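Local coordinates for iron-regulated outer membrane protein (Neisseria meningitidis, PDB 4B7O) that probably carries iron, likely bound to a siderophore, across the outer membrane as a TonB-dependent transporter, at residues 556-561 and 591-596; 587-592 and 610-615; 632-637 and 662-667. All blocks are in the same frame, centred on the assembly; numbering follows the deposited sequence.

Contact 1: residues 556-561 and 591-596; sequences SYFWQT and GYELGA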
ATOM      1  N   SER A 556     -15.300 -12.453   8.159  1.00 30.07           N
ATOM      2  CA  SER A 556     -15.175 -11.310   8.986  1.00 30.21           C
ATOM      3  C   SER A 556     -16.370 -10.477   8.709  1.00 30.02           C
ATOM      4  O   SER A 556     -16.910 -10.552   7.627  1.00 31.37           O
ATOM      5  CB  SER A 556     -13.953 -10.468   8.595  1.00 34.90           C
ATOM      6  OG  SER A 556     -12.750 -10.914   9.226  1.00 39.16           O
ATOM      7  N   TYR A 557     -16.772  -9.665   9.686  1.00 32.74           N
ATOM      8  CA  TYR A 557     -17.696  -8.578   9.477  1.00 32.65           C
ATOM      9  C   TYR A 557     -17.183  -7.388  10.254  1.00 33.79           C
ATOM     10  O   TYR A 557     -16.800  -7.538  11.386  1.00 33.02           O
ATOM     11  CB  TYR A 557     -19.089  -8.922   9.942  1.00 32.52           C
ATOM     12  CG  TYR A 557     -20.081  -8.085   9.232  1.00 34.16           C
ATOM     13  CD1 TYR A 557     -20.268  -6.743   9.570  1.00 37.61           C
ATOM     14  CD2 TYR A 557     -20.769  -8.598   8.145  1.00 32.03           C
ATOM     15  CE1 TYR A 557     -21.190  -5.948   8.876  1.00 40.16           C
ATOM     16  CE2 TYR A 557     -21.669  -7.843   7.444  1.00 31.69           C
ATOM     17  CZ  TYR A 557     -21.885  -6.533   7.816  1.00 37.02           C
ATOM     18  OH  TYR A 557     -22.759  -5.812   7.089  1.00 42.84           O
ATOM     19  N   PHE A 558     -17.128  -6.214   9.641  1.00 31.68           N
ATOM     20  CA  PHE A 558     -16.468  -5.107  10.323  1.00 33.52           C
ATOM     21  C   PHE A 558     -17.333  -3.878  10.302  1.00 29.66           C
ATOM     22  O   PHE A 558     -18.140  -3.716   9.420  1.00 28.84           O
ATOM     23  CB  PHE A 558     -15.107  -4.780   9.688  1.00 36.00           C
ATOM     24  CG  PHE A 558     -15.214  -4.440   8.246  1.00 36.01           C
ATOM     25  CD1 PHE A 558     -15.514  -3.133   7.864  1.00 35.88           C
ATOM     26  CD2 PHE A 558     -15.097  -5.445   7.283  1.00 38.49           C
ATOM     27  CE1 PHE A 558     -15.639  -2.797   6.521  1.00 36.64           C
ATOM     28  CE2 PHE A 558     -15.235  -5.131   5.941  1.00 40.21           C
ATOM     29  CZ  PHE A 558     -15.509  -3.808   5.563  1.00 38.77           C
ATOM     30  N   TRP A 559     -17.183  -3.037  11.305  1.00 30.66           N
ATOM     31  CA  TRP A 559     -17.888  -1.764  11.287  1.00 33.09           C
ATOM     32  C   TRP A 559     -16.927  -0.719  11.690  1.00 37.58           C
ATOM     33  O   TRP A 559     -16.162  -0.899  12.669  1.00 41.00           O
ATOM     34  CB  TRP A 559     -18.943  -1.753  12.310  1.00 32.31           C
ATOM     35  CG  TRP A 559     -20.051  -2.730  12.098  1.00 31.49           C
ATOM     36  CD1 TRP A 559     -21.264  -2.484  11.515  1.00 27.21           C
ATOM     37  CD2 TRP A 559     -20.092  -4.129  12.528  1.00 27.90           C
ATOM     38  NE1 TRP A 559     -22.042  -3.589  11.541  1.00 29.94           N
ATOM     39  CE2 TRP A 559     -21.404  -4.614  12.159  1.00 31.74           C
ATOM     40  CE3 TRP A 559     -19.198  -4.985  13.173  1.00 31.91           C
ATOM     41  CZ2 TRP A 559     -21.817  -5.911  12.432  1.00 28.15           C
ATOM     42  CZ3 TRP A 559     -19.601  -6.292  13.451  1.00 30.62           C
ATOM     43  CH2 TRP A 559     -20.884  -6.753  13.062  1.00 31.45           C
ATOM     44  N   GLN A 560     -16.930   0.393  10.976  1.00 37.04           N
ATOM     45  CA  GLN A 560     -15.959   1.371  11.329  1.00 35.21           C
ATOM     46  C   GLN A 560     -16.498   2.733  11.248  1.00 36.18           C
ATOM     47  O   GLN A 560     -17.244   3.063  10.352  1.00 37.83           O
ATOM     48  CB  GLN A 560     -14.719   1.221  10.499  1.00 41.34           C
ATOM     49  CG  GLN A 560     -13.469   1.680  11.267  1.00 44.80           C
ATOM     50  CD  GLN A 560     -12.463   2.118  10.275  1.00 44.90           C
ATOM     51  OE1 GLN A 560     -11.261   1.944  10.451  1.00 45.17           O
ATOM     52  NE2 GLN A 560     -12.973   2.639   9.142  1.00 52.51           N
ATOM     53  N   THR A 561     -16.155   3.509  12.255  1.00 40.27           N
ATOM     54  CA  THR A 561     -16.453   4.923  12.290  1.00 40.15           C
ATOM     55  C   THR A 561     -15.150   5.719  12.384  1.00 37.14           C
ATOM     56  O   THR A 561     -14.262   5.426  13.219  1.00 33.56           O
ATOM     57  CB  THR A 561     -17.315   5.259  13.518  1.00 39.94           C
ATOM     58  OG1 THR A 561     -18.387   4.348  13.539  1.00 42.09           O
ATOM     59  CG2 THR A 561     -17.928   6.694  13.404  1.00 41.31           C
ATOM     60  N   GLY A 591     -19.045  -4.044   6.374  1.00 30.42           N
ATOM     61  CA  GLY A 591     -18.957  -5.034   5.289  1.00 30.48           C
ATOM     62  C   GLY A 591     -18.434  -6.346   5.739  1.00 28.90           C
ATOM     63  O   GLY A 591     -18.300  -6.587   6.959  1.00 27.99           O
ATOM     64  N   TYR A 592     -18.133  -7.219   4.775  1.00 30.51           N
ATOM     65  CA  TYR A 592     -17.720  -8.558   5.147  1.00 30.07           C
ATOM     66  C   TYR A 592     -16.829  -9.139   4.096  1.00 36.50           C
ATOM     67  O   TYR A 592     -16.764  -8.616   2.964  1.00 33.99           O
ATOM     68  CB  TYR A 592     -18.985  -9.462   5.294  1.00 31.31           C
ATOM     69  CG  TYR A 592     -19.768  -9.552   4.016  1.00 29.22           C
ATOM     70  CD1 TYR A 592     -19.359 -10.433   2.997  1.00 30.02           C
ATOM     71  CD2 TYR A 592     -20.861  -8.730   3.781  1.00 30.24           C
ATOM     72  CE1 TYR A 592     -20.027 -10.528   1.795  1.00 27.16           C
ATOM     73  CE2 TYR A 592     -21.578  -8.838   2.575  1.00 29.81           C
ATOM     74  CZ  TYR A 592     -21.123  -9.728   1.598  1.00 31.56           C
ATOM     75  OH  TYR A 592     -21.777  -9.818   0.417  1.00 35.38           O
ATOM     76  N   GLU A 593     -16.192 -10.249   4.462  1.00 34.84           N
ATOM     77  CA  GLU A 593     -15.415 -11.037   3.535  1.00 41.82           C
ATOM     78  C   GLU A 593     -15.436 -12.515   3.998  1.00 38.78           C
ATOM     79  O   GLU A 593     -15.458 -12.789   5.185  1.00 35.28           O
ATOM     80  CB  GLU A 593     -13.981 -10.524   3.459  1.00 41.78           C
ATOM     81  CG  GLU A 593     -13.460 -10.089   4.792  1.00 56.59           C
ATOM     82  CD  GLU A 593     -12.630  -8.799   4.774  1.00 68.08           C
ATOM     83  OE1 GLU A 593     -13.096  -7.701   4.349  1.00 64.44           O
ATOM     84  OE2 GLU A 593     -11.493  -8.886   5.264  1.00 78.37           O
ATOM     85  N   LEU A 594     -15.487 -13.433   3.044  1.00 33.78           N
ATOM     86  CA  LEU A 594     -15.486 -14.822   3.322  1.00 36.47           C
ATOM     87  C   LEU A 594     -14.476 -15.386   2.393  1.00 37.38           C
ATOM     88  O   LEU A 594     -14.348 -14.917   1.263  1.00 38.19           O
ATOM     89  CB  LEU A 594     -16.849 -15.460   3.001  1.00 35.06           C
ATOM     90  CG  LEU A 594     -18.038 -15.001   3.850  1.00 39.58           C
ATOM     91  CD1 LEU A 594     -19.367 -14.974   3.121  1.00 37.37           C
ATOM     92  CD2 LEU A 594     -18.213 -15.823   5.101  1.00 39.69           C
ATOM     93  N   GLY A 595     -13.793 -16.425   2.847  1.00 38.42           N
ATOM     94  CA  GLY A 595     -12.839 -17.142   2.030  1.00 38.58           C
ATOM     95  C   GLY A 595     -12.974 -18.590   2.417  1.00 42.92           C
ATOM     96  O   GLY A 595     -13.235 -18.878   3.573  1.00 45.95           O
ATOM     97  N   ALA A 596     -12.827 -19.503   1.467  1.00 39.28           N
ATOM     98  CA  ALA A 596     -12.867 -20.920   1.763  1.00 43.60           C
ATOM     99  C   ALA A 596     -11.850 -21.598   0.843  1.00 47.86           C
ATOM    100  O   ALA A 596     -11.506 -21.056  -0.207  1.00 47.51           O
ATOM    101  CB  ALA A 596     -14.276 -21.458   1.532  1.00 39.11           C
TER

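Contact 2: residues 587-592 and 610-615; sequences IKNHGY and SHSKPR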
ATOM      1  N   ILE A 587     -16.317   9.404   8.765  1.00 38.26           N
ATOM      2  CA  ILE A 587     -16.395   8.303   7.808  1.00 39.79           C
ATOM      3  C   ILE A 587     -17.048   7.077   8.501  1.00 37.64           C
ATOM      4  O   ILE A 587     -16.721   6.749   9.627  1.00 35.92           O
ATOM      5  CB  ILE A 587     -14.965   7.958   7.283  1.00 42.45           C
ATOM      6  CG1 ILE A 587     -14.363   9.105   6.459  1.00 43.25           C
ATOM      7  CG2 ILE A 587     -14.944   6.728   6.407  1.00 45.72           C
ATOM      8  CD1 ILE A 587     -12.844   9.211   6.589  1.00 41.04           C
ATOM      9  N   LYS A 588     -18.004   6.450   7.832  1.00 39.21           N
ATOM     10  CA  LYS A 588     -18.487   5.108   8.211  1.00 41.29           C
ATOM     11  C   LYS A 588     -18.232   4.072   7.152  1.00 39.62           C
ATOM     12  O   LYS A 588     -18.334   4.337   5.952  1.00 40.15           O
ATOM     13  CB  LYS A 588     -19.955   5.140   8.584  1.00 41.07           C
ATOM     14  CG  LYS A 588     -20.102   5.556  10.047  1.00 43.13           C
ATOM     15  CD  LYS A 588     -21.522   5.854  10.415  1.00 40.89           C
ATOM     16  CE  LYS A 588     -21.569   6.489  11.790  1.00 50.98           C
ATOM     17  NZ  LYS A 588     -21.171   5.475  12.803  1.00 55.26           N
ATOM     18  N   ASN A 589     -17.858   2.886   7.601  1.00 40.44           N
ATOM     19  CA  ASN A 589     -17.696   1.768   6.697  1.00 35.32           C
ATOM     20  C   ASN A 589     -18.107   0.446   7.330  1.00 38.17           C
ATOM     21  O   ASN A 589     -17.816   0.212   8.498  1.00 38.71           O
ATOM     22  CB  ASN A 589     -16.248   1.680   6.295  1.00 34.12           C
ATOM     23  CG  ASN A 589     -16.032   0.807   5.067  1.00 34.15           C
ATOM     24  OD1 ASN A 589     -16.961   0.554   4.295  1.00 34.06           O
ATOM     25  ND2 ASN A 589     -14.803   0.341   4.887  1.00 28.59           N
ATOM     26  N   HIS A 590     -18.727  -0.443   6.571  1.00 35.41           N
ATOM     27  CA  HIS A 590     -19.013  -1.773   7.103  1.00 34.65           C
ATOM     28  C   HIS A 590     -19.034  -2.786   6.030  1.00 32.30           C
ATOM     29  O   HIS A 590     -19.042  -2.459   4.864  1.00 37.73           O
ATOM     30  CB  HIS A 590     -20.326  -1.757   7.835  1.00 33.14           C
ATOM     31  CG  HIS A 590     -21.537  -1.488   6.964  1.00 34.57           C
ATOM     32  ND1 HIS A 590     -22.212  -2.481   6.331  1.00 37.07           N
ATOM     33  CD2 HIS A 590     -22.293  -0.317   6.774  1.00 35.75           C
ATOM     34  CE1 HIS A 590     -23.313  -1.967   5.713  1.00 36.58           C
ATOM     35  NE2 HIS A 590     -23.350  -0.639   5.975  1.00 39.71           N
ATOM     36  N   GLY A 591     -19.045  -4.044   6.374  1.00 30.42           N
ATOM     37  CA  GLY A 591     -18.957  -5.034   5.289  1.00 30.48           C
ATOM     38  C   GLY A 591     -18.434  -6.346   5.739  1.00 28.90           C
ATOM     39  O   GLY A 591     -18.300  -6.587   6.959  1.00 27.99           O
ATOM     40  N   TYR A 592     -18.133  -7.219   4.775  1.00 30.51           N
ATOM     41  CA  TYR A 592     -17.720  -8.558   5.147  1.00 30.07           C
ATOM     42  C   TYR A 592     -16.829  -9.139   4.096  1.00 36.50           C
ATOM     43  O   TYR A 592     -16.764  -8.616   2.964  1.00 33.99           O
ATOM     44  CB  TYR A 592     -18.985  -9.462   5.294  1.00 31.31           C
ATOM     45  CG  TYR A 592     -19.768  -9.552   4.016  1.00 29.22           C
ATOM     46  CD1 TYR A 592     -19.359 -10.433   2.997  1.00 30.02           C
ATOM     47  CD2 TYR A 592     -20.861  -8.730   3.781  1.00 30.24           C
ATOM     48  CE1 TYR A 592     -20.027 -10.528   1.795  1.00 27.16           C
ATOM     49  CE2 TYR A 592     -21.578  -8.838   2.575  1.00 29.81           C
ATOM     50  CZ  TYR A 592     -21.123  -9.728   1.598  1.00 31.56           C
ATOM     51  OH  TYR A 592     -21.777  -9.818   0.417  1.00 35.38           O
ATOM     52  N   SER A 610     -16.012 -10.307  -1.143  1.00 33.37           N
ATOM     53  CA  SER A 610     -15.807  -9.166  -0.311  1.00 32.35           C
ATOM     54  C   SER A 610     -16.698  -8.069  -0.773  1.00 34.12           C
ATOM     55  O   SER A 610     -16.963  -7.943  -1.969  1.00 35.91           O
ATOM     56  CB  SER A 610     -14.374  -8.695  -0.471  1.00 34.96           C
ATOM     57  OG  SER A 610     -14.097  -7.778   0.547  1.00 47.13           O
ATOM     58  N   HIS A 611     -17.147  -7.249   0.159  1.00 32.11           N
ATOM     59  CA  HIS A 611     -18.122  -6.232  -0.145  1.00 34.08           C
ATOM     60  C   HIS A 611     -18.045  -5.301   1.023  1.00 38.51           C
ATOM     61  O   HIS A 611     -18.053  -5.743   2.181  1.00 42.84           O
ATOM     62  CB  HIS A 611     -19.552  -6.838  -0.273  1.00 35.04           C
ATOM     63  CG  HIS A 611     -20.529  -5.976  -1.056  1.00 39.00           C
ATOM     64  ND1 HIS A 611     -20.146  -4.853  -1.741  1.00 36.52           N
ATOM     65  CD2 HIS A 611     -21.899  -6.127  -1.295  1.00 40.63           C
ATOM     66  CE1 HIS A 611     -21.211  -4.304  -2.344  1.00 35.78           C
ATOM     67  NE2 HIS A 611     -22.290  -5.076  -2.084  1.00 37.91           N
ATOM     68  N   SER A 612     -17.959  -4.012   0.727  1.00 34.00           N
ATOM     69  CA  SER A 612     -17.813  -3.004   1.723  1.00 34.48           C
ATOM     70  C   SER A 612     -18.627  -1.774   1.293  1.00 35.47           C
ATOM     71  O   SER A 612     -19.172  -1.756   0.194  1.00 33.60           O
ATOM     72  CB  SER A 612     -16.327  -2.713   1.962  1.00 34.52           C
ATOM     73  OG  SER A 612     -15.722  -2.068   0.862  1.00 40.25           O
ATOM     74  N   LYS A 613     -18.805  -0.803   2.191  1.00 36.00           N
ATOM     75  CA  LYS A 613     -19.685   0.345   1.935  1.00 39.53           C
ATOM     76  C   LYS A 613     -19.146   1.657   2.518  1.00 40.24           C
ATOM     77  O   LYS A 613     -19.731   2.182   3.420  1.00 43.68           O
ATOM     78  CB  LYS A 613     -21.049   0.056   2.515  1.00 39.26           C
ATOM     79  CG  LYS A 613     -22.176   0.830   1.911  1.00 43.47           C
ATOM     80  CD  LYS A 613     -23.292   0.891   2.938  1.00 52.10           C
ATOM     81  CE  LYS A 613     -24.672   0.742   2.306  1.00 54.76           C
ATOM     82  NZ  LYS A 613     -25.144   2.097   1.944  1.00 56.02           N
ATOM     83  N   PRO A 614     -18.021   2.181   1.984  1.00 37.28           N
ATOM     84  CA  PRO A 614     -17.358   3.336   2.551  1.00 41.50           C
ATOM     85  C   PRO A 614     -18.115   4.598   2.234  1.00 41.81           C
ATOM     86  O   PRO A 614     -18.451   4.831   1.096  1.00 40.30           O
ATOM     87  CB  PRO A 614     -16.010   3.343   1.873  1.00 39.35           C
ATOM     88  CG  PRO A 614     -16.263   2.694   0.567  1.00 44.93           C
ATOM     89  CD  PRO A 614     -17.320   1.669   0.811  1.00 36.92           C
ATOM     90  N   ARG A 615     -18.468   5.341   3.272  1.00 47.58           N
ATOM     91  CA  ARG A 615     -19.378   6.477   3.145  1.00 43.57           C
ATOM     92  C   ARG A 615     -18.786   7.649   3.890  1.00 44.46           C
ATOM     93  O   ARG A 615     -18.395   7.502   5.044  1.00 45.72           O
ATOM     94  CB  ARG A 615     -20.751   6.117   3.684  1.00 39.11           C
ATOM     95  CG  ARG A 615     -21.541   5.349   2.664  1.00 37.48           C
ATOM     96  CD  ARG A 615     -21.387   5.906   1.251  1.00 35.50           C
ATOM     97  NE  ARG A 615     -22.261   5.159   0.346  1.00 41.64           N
ATOM     98  CZ  ARG A 615     -21.933   4.014  -0.274  1.00 38.60           C
ATOM     99  NH1 ARG A 615     -20.734   3.497  -0.126  1.00 35.04           N
ATOM    100  NH2 ARG A 615     -22.810   3.384  -1.044  1.00 36.44           N
TER
HETATM  101  O   HOH W   1     -14.878  -6.116   3.005  1.00 43.86           O

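Contact 3: residues 632-637 and 662-667; sequences GAQVGR and QKAVGS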
ATOM      1  N   GLY A 632     -10.925   6.629  -1.181  1.00 43.77           N
ATOM      2  CA  GLY A 632     -11.459   5.309  -1.364  1.00 46.99           C
ATOM      3  C   GLY A 632     -12.405   5.345  -2.508  1.00 42.74           C
ATOM      4  O   GLY A 632     -12.523   6.392  -3.157  1.00 47.97           O
ATOM      5  N   ALA A 633     -13.044   4.197  -2.750  1.00 39.45           N
ATOM      6  CA  ALA A 633     -14.064   4.022  -3.773  1.00 40.85           C
ATOM      7  C   ALA A 633     -15.098   3.023  -3.252  1.00 42.69           C
ATOM      8  O   ALA A 633     -14.743   2.102  -2.471  1.00 39.63           O
ATOM      9  CB  ALA A 633     -13.441   3.464  -5.044  1.00 36.58           C
ATOM     10  N   GLN A 634     -16.354   3.207  -3.678  1.00 35.04           N
ATOM     11  CA  GLN A 634     -17.363   2.121  -3.627  1.00 35.34           C
ATOM     12  C   GLN A 634     -17.161   1.008  -4.698  1.00 38.80           C
ATOM     13  O   GLN A 634     -17.645   1.123  -5.835  1.00 37.38           O
ATOM     14  CB  GLN A 634     -18.778   2.694  -3.788  1.00 36.36           C
ATOM     15  CG  GLN A 634     -19.911   1.647  -3.666  1.00 37.47           C
ATOM     16  CD  GLN A 634     -19.906   0.954  -2.299  1.00 39.71           C
ATOM     17  OE1 GLN A 634     -19.359  -0.174  -2.126  1.00 36.56           O
ATOM     18  NE2 GLN A 634     -20.477   1.634  -1.312  1.00 37.18           N
ATOM     19  N   VAL A 635     -16.429  -0.043  -4.331  1.00 36.32           N
ATOM     20  CA  VAL A 635     -16.097  -1.159  -5.209  1.00 32.78           C
ATOM     21  C   VAL A 635     -17.334  -2.077  -5.209  1.00 35.71           C
ATOM     22  O   VAL A 635     -18.137  -2.087  -4.246  1.00 39.11           O
ATOM     23  CB  VAL A 635     -14.796  -1.859  -4.727  1.00 34.38           C
ATOM     24  CG1 VAL A 635     -14.327  -2.944  -5.694  1.00 38.91           C
ATOM     25  CG2 VAL A 635     -13.666  -0.832  -4.638  1.00 37.78           C
ATOM     26  N   GLY A 636     -17.537  -2.797  -6.303  1.00 32.12           N
ATOM     27  CA  GLY A 636     -18.690  -3.679  -6.419  1.00 34.23           C
ATOM     28  C   GLY A 636     -18.273  -4.942  -5.706  1.00 36.26           C
ATOM     29  O   GLY A 636     -17.103  -5.137  -5.392  1.00 36.13           O
ATOM     30  N   ARG A 637     -19.219  -5.793  -5.386  1.00 37.80           N
ATOM     31  CA  ARG A 637     -18.862  -6.998  -4.657  1.00 35.48           C
ATOM     32  C   ARG A 637     -17.827  -7.770  -5.468  1.00 33.86           C
ATOM     33  O   ARG A 637     -18.035  -8.018  -6.656  1.00 35.09           O
ATOM     34  CB  ARG A 637     -20.108  -7.860  -4.491  1.00 32.72           C
ATOM     35  CG  ARG A 637     -19.926  -9.007  -3.509  1.00 35.27           C
ATOM     36  CD  ARG A 637     -21.260  -9.342  -2.904  1.00 34.09           C
ATOM     37  NE  ARG A 637     -21.984 -10.194  -3.812  1.00 43.25           N
ATOM     38  CZ  ARG A 637     -23.292 -10.350  -3.784  1.00 48.77           C
ATOM     39  NH1 ARG A 637     -24.028  -9.692  -2.908  1.00 55.05           N
ATOM     40  NH2 ARG A 637     -23.857 -11.141  -4.656  1.00 47.50           N
ATOM     41  N   GLN A 662     -18.831  -7.145  -9.366  1.00 38.12           N
ATOM     42  CA  GLN A 662     -20.189  -6.771  -9.704  1.00 41.26           C
ATOM     43  C   GLN A 662     -20.289  -5.232  -9.847  1.00 38.91           C
ATOM     44  O   GLN A 662     -19.422  -4.494  -9.407  1.00 39.40           O
ATOM     45  CB  GLN A 662     -21.139  -7.284  -8.610  1.00 40.17           C
ATOM     46  CG  GLN A 662     -21.262  -8.780  -8.657  1.00 45.35           C
ATOM     47  CD  GLN A 662     -22.371  -9.301  -7.772  1.00 46.70           C
ATOM     48  OE1 GLN A 662     -22.136  -9.718  -6.635  1.00 45.04           O
ATOM     49  NE2 GLN A 662     -23.581  -9.335  -8.311  1.00 46.56           N
ATOM     50  N   LYS A 663     -21.356  -4.793 -10.479  1.00 37.18           N
ATOM     51  CA  LYS A 663     -21.663  -3.415 -10.756  1.00 40.38           C
ATOM     52  C   LYS A 663     -21.738  -2.662  -9.448  1.00 39.23           C
ATOM     53  O   LYS A 663     -22.349  -3.109  -8.516  1.00 41.97           O
ATOM     54  CB  LYS A 663     -23.031  -3.414 -11.477  1.00 45.10           C
ATOM     55  CG  LYS A 663     -23.595  -2.083 -11.979  1.00 54.97           C
ATOM     56  CD  LYS A 663     -24.923  -2.310 -12.721  1.00 57.07           C
ATOM     57  CE  LYS A 663     -25.860  -1.110 -12.622  1.00 65.32           C
ATOM     58  NZ  LYS A 663     -27.310  -1.497 -12.667  1.00 69.86           N
ATOM     59  N   ALA A 664     -21.096  -1.517  -9.363  1.00 41.87           N
ATOM     60  CA  ALA A 664     -21.252  -0.645  -8.204  1.00 41.01           C
ATOM     61  C   ALA A 664     -22.001   0.587  -8.639  1.00 46.45           C
ATOM     62  O   ALA A 664     -22.063   0.893  -9.832  1.00 46.08           O
ATOM     63  CB  ALA A 664     -19.900  -0.230  -7.670  1.00 41.73           C
ATOM     64  N   VAL A 665     -22.546   1.308  -7.664  1.00 46.16           N
ATOM     65  CA  VAL A 665     -23.260   2.549  -7.907  1.00 41.89           C
ATOM     66  C   VAL A 665     -22.990   3.397  -6.669  1.00 44.98           C
ATOM     67  O   VAL A 665     -22.753   2.848  -5.567  1.00 40.95           O
ATOM     68  CB  VAL A 665     -24.799   2.352  -8.050  1.00 45.02           C
ATOM     69  CG1 VAL A 665     -25.155   1.083  -8.823  1.00 46.40           C
ATOM     70  CG2 VAL A 665     -25.483   2.315  -6.684  1.00 45.01           C
ATOM     71  N   GLY A 666     -23.046   4.719  -6.833  1.00 39.63           N
ATOM     72  CA  GLY A 666     -22.813   5.633  -5.727  1.00 38.36           C
ATOM     73  C   GLY A 666     -21.361   6.073  -5.548  1.00 43.77           C
ATOM     74  O   GLY A 666     -20.394   5.323  -5.784  1.00 37.92           O
ATOM     75  N   SER A 667     -21.239   7.315  -5.112  1.00 40.57           N
ATOM     76  CA  SER A 667     -19.976   7.917  -4.736  1.00 38.53           C
ATOM     77  C   SER A 667     -19.647   7.451  -3.329  1.00 41.03           C
ATOM     78  O   SER A 667     -20.547   7.007  -2.591  1.00 41.69           O
ATOM     79  CB  SER A 667     -20.159   9.466  -4.780  1.00 40.32           C
ATOM     80  OG  SER A 667     -19.080  10.196  -4.180  1.00 41.24           O
TER
HETATM   81  O   HOH W   2     -21.808  -4.816  -6.071  1.00 35.62           O

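Contact 1: residues 556-561 and 591-596
Phe558 and Gly591 form the tight part of this contact between neighbouring antiparallel strands of the TonB-dependent transporter barrel, whose local axes run at 161°. With CG lodged between its backbone N and carbonyl carbon (chi1 58°), Phe558 folds its ring across the neighbouring strand, and Gly591 CA sits over the ring face 4.0 Å from the centroid of Phe558. This is the aromatic-over-glycine pairing known as aromatic rescue. Backbone bonds run both ways between the two residues, Phe558 N meeting Gly591 O at 3.0 Å.

On the same face, turned to the barrel interior, Ser556 CB touches Glu593 CG at 3.9 Å. Glu593 bends back so that OE1 comes within 3.7 Å of Phe558 CE2, while OE2 makes salt bridges to Lys151 and Arg110 of the plug; Ser556 OG accepts a bond from Ser65 N. The buried carboxylate is thus gripped by two cationic groups, which would probably keep it ionised.

The face carrying Tyr557 and Tyr592 is the partly exposed side, though its inner atoms pack closely. Tyr557 has CG anti to its backbone N (chi1 -156°), laying the ring across the opposite strand: Gly591 O stands 3.1 Å above the centre of the Tyr557 ring. Farther out the two OH groups diverge; nearer the backbone Tyr557 CD2 meets Tyr592 CB at 3.5 Å, and Tyr557 CE2 lies at the Tyr592 ring edge, 3.9 Å from Tyr592 CD2.

Contact 2: residues 587-592 and 610-615
Ile587 meets Arg615 through its backbone, CA lying 3.5 Å from Arg615 O, and its side chain adds a brush of CG2 on the same carbonyl. Next along the strand, Lys588 pairs with Arg615 by two backbone bonds, the shorter from Arg615 N to Lys588 O at 2.9 Å; its ammonium turns off to Thr561 OG1 on the strand beyond.

At Asn589 the facing chain departs from regular pairing. With CG anti to the backbone N (chi1 -164°), the Asn589 carboxamide reaches across to that chain, where OD1 accepts Lys613 N at 3.1 Å with a bent N-H (135°). The same NH gives His590 O only a weak bond. Asn589 OD1 also lies close against Pro614 N, which has no hydrogen to offer, and Asn589 ND2 donates to Arg110 O of the plug, so one amide ties two barrel strands to the plug.

On the opposite face the His590 ring lies alongside the aliphatic part of Lys613, NE2 approaching Lys613 CD at 3.4 Å. Gly591 follows, its CA packed 3.3 Å from His611 O. Tyr592 restores full pairing, Tyr592 N to His611 O at 3.0 Å with a return bond, and its ring receives His611 CB off-centre, 4.2 Å from the centroid of Tyr592. A water bridges Tyr592 O and Ser610 OG.

The pairs keep one register on both sides of the irregular Lys613-Pro614 step, as two arms of a beta hairpin, strands 578-600 and 603-618, in the transmembrane barrel wall.

Contact 3: residues 632-637 and 662-667
Gly636 and Ala664 bring the two chains to a CA-CA distance of 4.4 Å where they pass in nearly opposite directions, 156° apart, without forming a continuous strand pair. One direct backbone hydrogen bond joins them, an almost straight one from Gln662 N to Arg637 O at 3.0 Å. Next to it Gly636 CA aims its C-H squarely at Gln662 O, 3.2 Å away, while Gly636 N donates to His722 ND1 outside the pair. Beside these, a water spans the gap, accepting from Arg637 N at 2.9 Å and donating to Lys663 O at 3.0 Å.

Among the side chains, the methyl of Ala664 points into the other chain and packs on the backbone there, its CB 3.2 Å from Gln634 O. Gln634 passes alongside, its aliphatic portion leaning on carbonyls: CG is 3.6 Å from Val665 O, and CB lies near Gly666 O.

At the other end Arg637 and Gln662 run side by side, pointing the same way. Arg637 bends at chi3 (82°), which swings its guanidinium round so that Gln662 OE1 stands over one face, 2.9 Å from Arg637 NE, rather than at the N-H edge. The guanidinium and amide planes are turned 61° apart. The angles are too poor for a hydrogen bond between these groups; OE1 instead accepts one from Trp639 NE1, which holds the amide oxygen in place.

The chemistry is therefore that of a partly wet seam between a loop and the end of a strand in the barrel wall: one direct bond and a bridging water stand in for regular pairing, and the close approach of amide oxygen to guanidinium is probably eased by electrostatic attraction, not by a hydrogen bond.

How the contacts relate
Contacts 1 and 2 share strand 578-600, with Gly591 and Tyr592 common to both, and join it to its two neighbours in the barrel wall. Contact 1 is the more buried, with an acidic group held by plug residues; contact 2 is partly buried and reaches the plug through an asparagine amide. Contact 3 lies further round the wall, where regular pairing gives way to a loop, and is held by one backbone bond, a bridging water and close packing. The centres of contacts 2 and 3 are about 10 Å apart, those of 1 and 3 about 16 Å. Tyr592 connects all three, its OH packing 3.4 Å from Arg637 CD.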